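Local coordinates for protein argininosuccinate lyase (Chelativorans sp., PDB 6RXA) that acts as a carbon-nitrogen lyase (EDDS lyase) of the aspartase/fumarase superfamily and may also split argininosuccinate into fumarate and arginine, at residues T311-I316 and A322-L327; A118-F123 and A233-V238; T34-V39 and L85-P90. The protein carries 2 engineered substitutions. One frame throughout, in Å; residues are numbered along the deposited sequence. Where two conformers were deposited one is given.

Contact 1. Residues T311-I316 and A322-L327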
loop_
_atom_site.group_PDB
_atom_site.type_symbol
_atom_site.label_atom_id
_atom_site.label_comp_id
_atom_site.label_asym_id
_atom_site.label_seq_id
_atom_site.Cartn_x
_atom_site.Cartn_y
_atom_site.Cartn_z
ATOM N N THR A 311 3.803 5.382 5.226
ATOM C CA THR A 311 4.592 4.472 6.056
ATOM C C THR A 311 5.641 5.248 6.843
ATOM O O THR A 311 5.841 5.020 8.041
ATOM C CB THR A 311 5.259 3.405 5.196
ATOM O OG1 THR A 311 4.250 2.545 4.650
ATOM C CG2 THR A 311 6.207 2.559 6.006
ATOM N N SER A 312 6.343 6.164 6.170
ATOM C CA SER A 312 7.410 6.906 6.838
ATOM C C SER A 312 6.861 7.761 7.979
ATOM O O SER A 312 7.507 7.884 9.027
ATOM C CB SER A 312 8.226 7.729 5.825
ATOM O OG SER A 312 7.576 8.915 5.411
ATOM N N LEU A 313 5.667 8.345 7.812
ATOM C CA LEU A 313 5.100 9.171 8.875
ATOM C C LEU A 313 4.632 8.313 10.038
ATOM O O LEU A 313 4.749 8.721 11.195
ATOM C CB LEU A 313 3.964 10.026 8.326
ATOM C CG LEU A 313 4.379 11.062 7.270
ATOM C CD1 LEU A 313 3.186 11.896 6.838
ATOM C CD2 LEU A 313 5.508 11.933 7.803
ATOM N N ASN A 314 4.131 7.117 9.753
ATOM C CA ASN A 314 3.758 6.184 10.803
ATOM C C ASN A 314 4.951 5.608 11.548
ATOM O O ASN A 314 4.754 4.928 12.558
ATOM C CB ASN A 314 2.964 5.036 10.175
ATOM C CG ASN A 314 1.513 5.360 10.040
ATOM O OD1 ASN A 314 0.886 5.828 10.993
ATOM N ND2 ASN A 314 0.942 5.097 8.869
ATOM N N ALA A 315 6.173 5.857 11.101
ATOM C CA ALA A 315 7.348 5.194 11.642
ATOM C C ALA A 315 8.172 6.061 12.591
ATOM O O ALA A 315 9.141 5.562 13.180
ATOM C CB ALA A 315 8.262 4.730 10.498
ATOM N N ILE A 316 7.834 7.345 12.729
ATOM C CA ILE A 316 8.666 8.314 13.436
ATOM C C ILE A 316 7.895 9.003 14.560
ATOM O O ILE A 316 6.769 8.616 14.883
ATOM C CB ILE A 316 9.272 9.333 12.444
ATOM C CG1 ILE A 316 8.172 10.113 11.719
ATOM C CG2 ILE A 316 10.165 8.594 11.435
ATOM C CD1 ILE A 316 8.643 11.358 10.993
ATOM N N ALA A 322 15.001 12.898 8.886
ATOM C CA ALA A 322 15.514 12.614 7.553
ATOM C C ALA A 322 15.010 11.285 7.002
ATOM O O ALA A 322 15.394 10.902 5.890
ATOM C CB ALA A 322 17.051 12.653 7.574
ATOM N N ALA A 323 14.154 10.573 7.730
ATOM C CA ALA A 323 13.627 9.294 7.276
ATOM C C ALA A 323 12.332 9.419 6.480
ATOM O O ALA A 323 11.828 8.405 5.986
ATOM C CB ALA A 323 13.360 8.359 8.469
ATOM N N ARG A 324 11.778 10.621 6.341
ATOM C CA ARG A 324 10.507 10.786 5.652
ATOM C C ARG A 324 10.688 10.631 4.151
ATOM O O ARG A 324 11.646 11.143 3.566
ATOM C CB ARG A 324 9.930 12.163 5.973
ATOM C CG ARG A 324 9.507 12.308 7.443
ATOM C CD ARG A 324 9.082 13.722 7.808
ATOM N NE ARG A 324 10.204 14.648 7.647
ATOM C CZ ARG A 324 10.183 15.946 7.946
ATOM N NH1 ARG A 324 9.100 16.510 8.451
ATOM N NH2 ARG A 324 11.260 16.682 7.737
ATOM N N VAL A 325 9.754 9.929 3.531
ATOM C CA VAL A 325 9.721 9.735 2.083
ATOM C C VAL A 325 9.080 10.948 1.421
ATOM O O VAL A 325 8.151 11.569 1.964
ATOM C CB VAL A 325 8.996 8.414 1.757
ATOM C CG1 VAL A 325 8.767 8.230 0.266
ATOM C CG2 VAL A 325 9.811 7.240 2.308
ATOM N N GLU A 326 9.597 11.291 0.245
ATOM C CA GLU A 326 9.221 12.487 -0.485
ATOM C C GLU A 326 8.330 12.135 -1.672
ATOM O O GLU A 326 8.284 10.988 -2.133
ATOM C CB GLU A 326 10.482 13.203 -0.985
ATOM C CG GLU A 326 11.346 13.773 0.140
ATOM C CD GLU A 326 12.847 13.610 -0.091
ATOM O OE1 GLU A 326 13.284 12.556 -0.604
ATOM O OE2 GLU A 326 13.599 14.541 0.248
ATOM N N LEU A 327 7.626 13.151 -2.180
ATOM C CA LEU A 327 6.950 13.061 -3.467
ATOM C C LEU A 327 7.900 13.603 -4.531
ATOM O O LEU A 327 8.287 14.776 -4.478
ATOM C CB LEU A 327 5.657 13.867 -3.473
ATOM C CG LEU A 327 4.828 13.778 -4.756
ATOM C CD1 LEU A 327 4.471 12.339 -5.133
ATOM C CD2 LEU A 327 3.547 14.636 -4.613
#

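Contact 2. Residues A118-F123 and A233-V238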
loop_
_atom_site.group_PDB
_atom_site.type_symbol
_atom_site.label_atom_id
_atom_site.label_comp_id
_atom_site.label_asym_id
_atom_site.label_seq_id
_atom_site.Cartn_x
_atom_site.Cartn_y
_atom_site.Cartn_z
ATOM N N ALA A 118 10.471 24.488 3.256
ATOM C CA ALA A 118 9.972 25.577 2.418
ATOM C C ALA A 118 10.260 25.336 0.942
ATOM O O ALA A 118 9.391 25.577 0.090
ATOM C CB ALA A 118 10.579 26.912 2.858
ATOM N N GLY A 119 11.476 24.896 0.603
ATOM C CA GLY A 119 11.792 24.661 -0.796
ATOM C C GLY A 119 10.939 23.563 -1.402
ATOM O O GLY A 119 10.491 23.669 -2.547
ATOM N N LYS A 120 10.718 22.485 -0.649
ATOM C CA LYS A 120 9.840 21.412 -1.119
ATOM C C LYS A 120 8.430 21.931 -1.352
ATOM O O LYS A 120 7.786 21.587 -2.350
ATOM C CB LYS A 120 9.801 20.260 -0.110
ATOM C CG LYS A 120 8.870 19.060 -0.484
ATOM C CD LYS A 120 9.512 18.167 -1.562
ATOM C CE LYS A 120 8.585 17.090 -2.124
ATOM N NZ LYS A 120 8.299 16.028 -1.127
ATOM N N ARG A 121 7.940 22.788 -0.450
ATOM C CA ARG A 121 6.617 23.375 -0.625
ATOM C C ARG A 121 6.551 24.243 -1.882
ATOM O O ARG A 121 5.549 24.220 -2.606
ATOM C CB ARG A 121 6.228 24.195 0.608
ATOM C CG ARG A 121 5.796 23.387 1.828
ATOM C CD ARG A 121 5.706 24.311 3.050
ATOM N NE ARG A 121 5.184 23.599 4.213
ATOM C CZ ARG A 121 3.889 23.404 4.448
ATOM N NH1 ARG A 121 2.980 23.882 3.614
ATOM N NH2 ARG A 121 3.518 22.734 5.525
ATOM N N MET A 122 7.600 25.030 -2.157
ATOM C CA MET A 122 7.572 25.857 -3.358
ATOM C C MET A 122 7.578 25.001 -4.619
ATOM O O MET A 122 6.883 25.311 -5.597
ATOM C CB MET A 122 8.764 26.808 -3.353
ATOM C CG MET A 122 8.701 27.854 -2.264
ATOM S SD MET A 122 10.124 28.972 -2.295
ATOM C CE MET A 122 9.711 30.031 -3.661
ATOM N N PHE A 123 8.357 23.922 -4.613
ATOM C CA PHE A 123 8.343 22.978 -5.722
ATOM C C PHE A 123 6.964 22.351 -5.887
ATOM O O PHE A 123 6.402 22.365 -6.986
ATOM C CB PHE A 123 9.402 21.895 -5.494
ATOM C CG PHE A 123 9.256 20.714 -6.402
ATOM C CD1 PHE A 123 9.482 20.843 -7.757
ATOM C CD2 PHE A 123 8.881 19.484 -5.896
ATOM C CE1 PHE A 123 9.317 19.758 -8.598
ATOM C CE2 PHE A 123 8.731 18.389 -6.740
ATOM C CZ PHE A 123 8.953 18.535 -8.081
ATOM N N ALA A 233 8.446 19.568 11.197
ATOM C CA ALA A 233 7.938 18.208 11.310
ATOM C C ALA A 233 6.740 17.950 10.411
ATOM O O ALA A 233 6.490 16.788 10.043
ATOM C CB ALA A 233 7.542 17.917 12.764
ATOM N N GLY A 234 6.016 18.997 10.038
ATOM C CA GLY A 234 4.800 18.828 9.257
ATOM C C GLY A 234 5.083 18.285 7.866
ATOM O O GLY A 234 5.925 18.812 7.129
ATOM N N TRP A 235 4.344 17.245 7.489
ATOM C CA TRP A 235 4.538 16.546 6.225
ATOM C C TRP A 235 3.203 16.074 5.667
ATOM O O TRP A 235 3.184 15.377 4.643
ATOM C CB TRP A 235 5.442 15.337 6.459
ATOM C CG TRP A 235 6.285 14.893 5.289
ATOM C CD1 TRP A 235 6.161 13.747 4.579
ATOM C CD2 TRP A 235 7.428 15.570 4.763
ATOM N NE1 TRP A 235 7.153 13.669 3.621
ATOM C CE2 TRP A 235 7.942 14.781 3.715
ATOM C CE3 TRP A 235 8.054 16.779 5.067
ATOM C CZ2 TRP A 235 9.043 15.169 2.958
ATOM C CZ3 TRP A 235 9.161 17.156 4.328
ATOM C CH2 TRP A 235 9.640 16.356 3.281
ATOM N N ASP A 236 2.084 16.419 6.312
ATOM C CA ASP A 236 0.817 15.833 5.891
ATOM C C ASP A 236 0.428 16.315 4.500
ATOM O O ASP A 236 -0.275 15.602 3.779
ATOM C CB ASP A 236 -0.301 16.179 6.874
ATOM C CG ASP A 236 -0.209 15.432 8.189
ATOM O OD1 ASP A 236 0.754 14.664 8.407
ATOM O OD2 ASP A 236 -1.167 15.604 8.988
ATOM N N HIS A 237 0.847 17.537 4.129
ATOM C CA HIS A 237 0.595 18.070 2.793
ATOM C C HIS A 237 1.274 17.238 1.715
ATOM O O HIS A 237 0.770 17.162 0.585
ATOM C CB HIS A 237 1.065 19.527 2.720
ATOM C CG HIS A 237 2.511 19.721 3.064
ATOM N ND1 HIS A 237 3.000 19.520 4.337
ATOM C CD2 HIS A 237 3.570 20.109 2.311
ATOM C CE1 HIS A 237 4.299 19.762 4.351
ATOM N NE2 HIS A 237 4.669 20.137 3.138
ATOM N N VAL A 238 2.413 16.619 2.030
ATOM C CA VAL A 238 3.091 15.756 1.065
ATOM C C VAL A 238 2.295 14.471 0.861
ATOM O O VAL A 238 2.061 14.028 -0.273
ATOM C CB VAL A 238 4.537 15.487 1.525
ATOM C CG1 VAL A 238 5.291 14.654 0.520
ATOM C CG2 VAL A 238 5.263 16.814 1.776
#

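Contact 3. Residues T34-V39 and L85-P90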
loop_
_atom_site.group_PDB
_atom_site.type_symbol
_atom_site.label_atom_id
_atom_site.label_comp_id
_atom_site.label_asym_id
_atom_site.label_seq_id
_atom_site.Cartn_x
_atom_site.Cartn_y
_atom_site.Cartn_z
ATOM N N THR A 34 15.981 14.756 -10.541
ATOM C CA THR A 34 15.946 14.348 -9.147
ATOM C C THR A 34 15.222 15.414 -8.323
ATOM O O THR A 34 15.134 16.584 -8.714
ATOM C CB THR A 34 17.354 14.208 -8.554
ATOM O OG1 THR A 34 18.001 15.487 -8.590
ATOM C CG2 THR A 34 18.194 13.184 -9.304
ATOM N N LEU A 35 14.752 15.023 -7.138
ATOM C CA LEU A 35 14.168 16.017 -6.243
ATOM C C LEU A 35 15.174 17.121 -5.916
ATOM O O LEU A 35 14.827 18.311 -5.919
ATOM C CB LEU A 35 13.615 15.351 -4.979
ATOM C CG LEU A 35 12.841 16.315 -4.070
ATOM C CD1 LEU A 35 11.600 16.862 -4.702
ATOM C CD2 LEU A 35 12.487 15.597 -2.751
ATOM N N THR A 36 16.433 16.755 -5.640
ATOM C CA THR A 36 17.442 17.769 -5.332
ATOM C C THR A 36 17.565 18.799 -6.448
ATOM O O THR A 36 17.593 20.011 -6.184
ATOM C CB THR A 36 18.788 17.089 -5.069
ATOM O OG1 THR A 36 18.666 16.256 -3.906
ATOM C CG2 THR A 36 19.882 18.122 -4.873
ATOM N N SER A 37 17.604 18.350 -7.700
ATOM C CA SER A 37 17.756 19.295 -8.801
ATOM C C SER A 37 16.492 20.112 -9.022
ATOM O O SER A 37 16.574 21.296 -9.390
ATOM C CB SER A 37 18.149 18.546 -10.067
ATOM O OG SER A 37 19.495 18.100 -9.973
ATOM N N ALA A 38 15.326 19.514 -8.792
ATOM C CA ALA A 38 14.077 20.236 -8.972
ATOM C C ALA A 38 13.887 21.313 -7.910
ATOM O O ALA A 38 13.350 22.390 -8.210
ATOM C CB ALA A 38 12.900 19.256 -8.951
ATOM N N VAL A 39 14.314 21.055 -6.674
ATOM C CA VAL A 39 14.090 21.998 -5.578
ATOM C C VAL A 39 15.161 23.073 -5.526
ATOM O O VAL A 39 14.884 24.185 -5.035
ATOM C CB VAL A 39 14.021 21.224 -4.250
ATOM C CG1 VAL A 39 13.941 22.144 -3.063
ATOM C CG2 VAL A 39 12.809 20.322 -4.258
ATOM N N LEU A 85 26.833 21.230 -6.024
ATOM C CA LEU A 85 26.551 22.475 -5.327
ATOM C C LEU A 85 25.068 22.691 -5.075
ATOM O O LEU A 85 24.677 23.787 -4.672
ATOM C CB LEU A 85 27.081 23.656 -6.135
ATOM C CG LEU A 85 28.592 23.613 -6.333
ATOM C CD1 LEU A 85 29.027 24.783 -7.166
ATOM C CD2 LEU A 85 29.294 23.602 -4.977
ATOM N N ARG A 86 24.234 21.683 -5.311
ATOM C CA ARG A 86 22.782 21.849 -5.235
ATOM C C ARG A 86 22.186 21.479 -3.881
ATOM O O ARG A 86 20.967 21.586 -3.722
ATOM C CB ARG A 86 22.090 21.080 -6.364
ATOM C CG ARG A 86 22.455 21.635 -7.721
ATOM C CD ARG A 86 21.896 20.806 -8.866
ATOM N NE ARG A 86 22.487 21.249 -10.118
ATOM C CZ ARG A 86 22.361 20.625 -11.281
ATOM N NH1 ARG A 86 21.640 19.515 -11.367
ATOM N NH2 ARG A 86 22.961 21.125 -12.354
ATOM N N THR A 87 22.997 21.052 -2.912
ATOM C CA THR A 87 22.577 20.900 -1.524
ATOM C C THR A 87 23.227 22.000 -0.688
ATOM O O THR A 87 24.185 22.645 -1.123
ATOM C CB THR A 87 22.912 19.514 -0.969
ATOM O OG1 THR A 87 24.312 19.263 -1.070
ATOM C CG2 THR A 87 22.142 18.431 -1.747
ATOM N N TYR A 88 22.699 22.207 0.524
ATOM C CA TYR A 88 22.906 23.482 1.208
ATOM C C TYR A 88 24.364 23.704 1.627
ATOM O O TYR A 88 24.967 24.724 1.285
ATOM C CB TYR A 88 21.967 23.659 2.416
ATOM C CG TYR A 88 22.300 24.981 3.029
ATOM C CD1 TYR A 88 21.936 26.158 2.378
ATOM C CD2 TYR A 88 23.071 25.071 4.176
ATOM C CE1 TYR A 88 22.309 27.382 2.869
ATOM C CE2 TYR A 88 23.450 26.309 4.678
ATOM C CZ TYR A 88 23.054 27.454 4.017
ATOM O OH TYR A 88 23.419 28.699 4.485
ATOM N N LEU A 89 24.924 22.821 2.453
ATOM C CA LEU A 89 26.265 23.102 2.962
ATOM C C LEU A 89 27.287 23.210 1.839
ATOM O O LEU A 89 28.127 24.123 1.887
ATOM C CB LEU A 89 26.677 22.110 4.054
ATOM C CG LEU A 89 25.980 22.325 5.402
ATOM C CD1 LEU A 89 26.354 21.224 6.386
ATOM C CD2 LEU A 89 26.328 23.697 5.987
ATOM N N PRO A 90 27.265 22.353 0.809
ATOM C CA PRO A 90 28.157 22.585 -0.340
ATOM C C PRO A 90 27.956 23.938 -1.004
ATOM O O PRO A 90 28.931 24.591 -1.407
ATOM C CB PRO A 90 27.828 21.412 -1.277
ATOM C CG PRO A 90 27.414 20.306 -0.327
ATOM C CD PRO A 90 26.635 21.020 0.770
HETATM O O HOH W 1 18.125 21.187 -3.636
#

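Contact 1. Residues T311-I316 and A322-L327
The CD1 methyl of Ile316 lies across the aliphatic part of Arg324, 3.8 Å from its CG, and the two side chains meet at about a right angle. Leu313 adds a second methyl to the same stem: its CD2 stands 4.0 Å from Arg324 CD. One methyl from the last turn of helix 303-314 and one from the loop just after it therefore cover the CG-CD portion of the arginine. The chain bends at this same CG-CD bond (chi3 -63°), which turns the charged end away: NH1 bonds to the carbonyl of Val232, and the guanidinium makes a cation-pi contact with Trp235.

A polar link sits beside this patch. Val325 N donates to Ser312 OG at 3.1 Å, and an N-H...O angle of 171° makes the bond nearly straight. The hydroxyl also bonds to the carbonyl of Ile309, one turn back in the same helix, so it donates to its own helix and accepts from the loop amide. Ser312 CB touches too, lying 3.7 Å from Ala323 O and 3.9 Å from Val325 CG2. With an alanine at Ser312, the Val325 amide is likely to lose its acceptor and the loop its polar hold on the helix.

The chain leaves helix 303-314 and passes back beside its last turn, with Ser312 and Arg324 CA atoms 5.1 Å apart. Phe300 of a second subunit packs on Ser312 and Ala315, placing this return at a subunit interface. Every touching residue is buried, which implies that a single hydroxyl, used as both donor and acceptor, satisfies a loop amide where water would have little access.

Contact 2. Residues A118-F123 and A233-V238
Stacking joins Arg121 to His237. The guanidinium lies flat on the imidazole with centres 3.7 Å apart and planes inclined by 20°. His237 NE2 sits over the middle of the guanidinium, whereas Arg121 NH2 is displaced toward the rim of the ring, 3.3 Å from CE1. An extended chain from CG to NE carries the group across, and Arg121 CG comes within 3.7 Å of His237 NE2. Chi1 of 57° puts the ring between backbone N and carbonyl carbon, and chi2 of -68° turns a face to the arginine; the opposite face rests against Val238 CG2.

Hydrogen bonds fix the stacked arginine from outside the pair. Its NE bonds to Asn117 OD1, and NH1 to the carbonyls of Arg192 and Ile193; Asn117 also donates through ND2 to Gly234 O, which lies at the His237 edge in the ring plane. The same asparagine thus positions the guanidinium and holds the turn before helix 236-262. Trp235 NE1 bonds to Val325 O in the neighbouring loop.

Helix 236-262 and helix 112-147 are long members of the helical core of the aspartase/fumarase fold, and the contact brings the N-terminal turn of one against the flank of the other.

Van der Waals contacts make up the rest. Val238 CG2 covers the centre of one indole face, 3.8 Å above its plane. Lys120 has two conformers, so its contacts are tentative: in one, NZ lies 3.7 Å from Val238 CG1 and approaches Trp235 CZ2 obliquely at 4.2 Å.

Contact 3. Residues T34-V39 and L85-P90
The guanidinium of Arg86 meets Ser37 at its edge: the serine OG lies only 14° out of the guanidinium plane, 2.9 Å from NH1. The N-H...O angle of 141° shows a bent bond. An arginine chain extended from CG to NE reaches the helix without a kink, and Arg86 CD passes 3.8 Å from the same hydroxyl. NH2 is bonded to the carbonyl of Ala79 at the end of helix 62-79. NH1 and NH2 are thus both held, and NE has a hydrogen bond as well, which together limit rotation of the flat group.

Behind Ser37 stands Thr34, the N-cap residue of helix 35-56. Its OG1 accepts from Ser37 N at 3.0 Å, a capping bond, and more weakly from Ser37 OG. The serine hydroxyl thus accepts from the arginine and donates, weakly, to the threonine of the cap.

Apolar contact is slight and centres on one methyl. Thr36 CG2, set anti to its own backbone nitrogen, points across the gap to Thr87 CG2 at 3.9 Å and lies 3.8 Å from Arg86 O. Beside it a water bridges the two backbones, donating to Thr36 O and to Arg86 O, each at 2.9 Å.

The contact joins the first turn of helix 35-56 to the loop that leads into helix 88-99, where Thr87 occupies the N-cap position without a capping bond from its side chain. Thr36 and Thr87 are exposed, while Arg86 and Ser37 are partly so. Such chemistry implies a surface junction held by polar groups, in which one arginine ties a capped helix start to the end of helix 62-79 and a shared water donates to both carbonyls, linking two acceptors that cannot bond each other.

Contacts 1 and 2 are directly coupled, their centres 12 Å apart: Trp235 NE1 lies 2.9 Å from Val325 O. A bound sodium ion is about 4 Å from the side chain of His237 in contact 2. Contact 2 meets contact 3, with centres 15 Å apart, where Phe123 CE1 packs 3.6 Å from Ala38 CB. Contacts 1 and 3 are farther apart, at 19 Å between centres, yet Leu327 O still approaches Leu35 CD1 at 3.9 Å. All three lie near residues that bind succinate or fumarate in other structures of the protein, neither ligand being bound to this chain: the side chain of Asn113 is about 7 Å from that of Arg324 and about 9 Å from that of Trp235, and Arg112's about 7 Å from Thr87's.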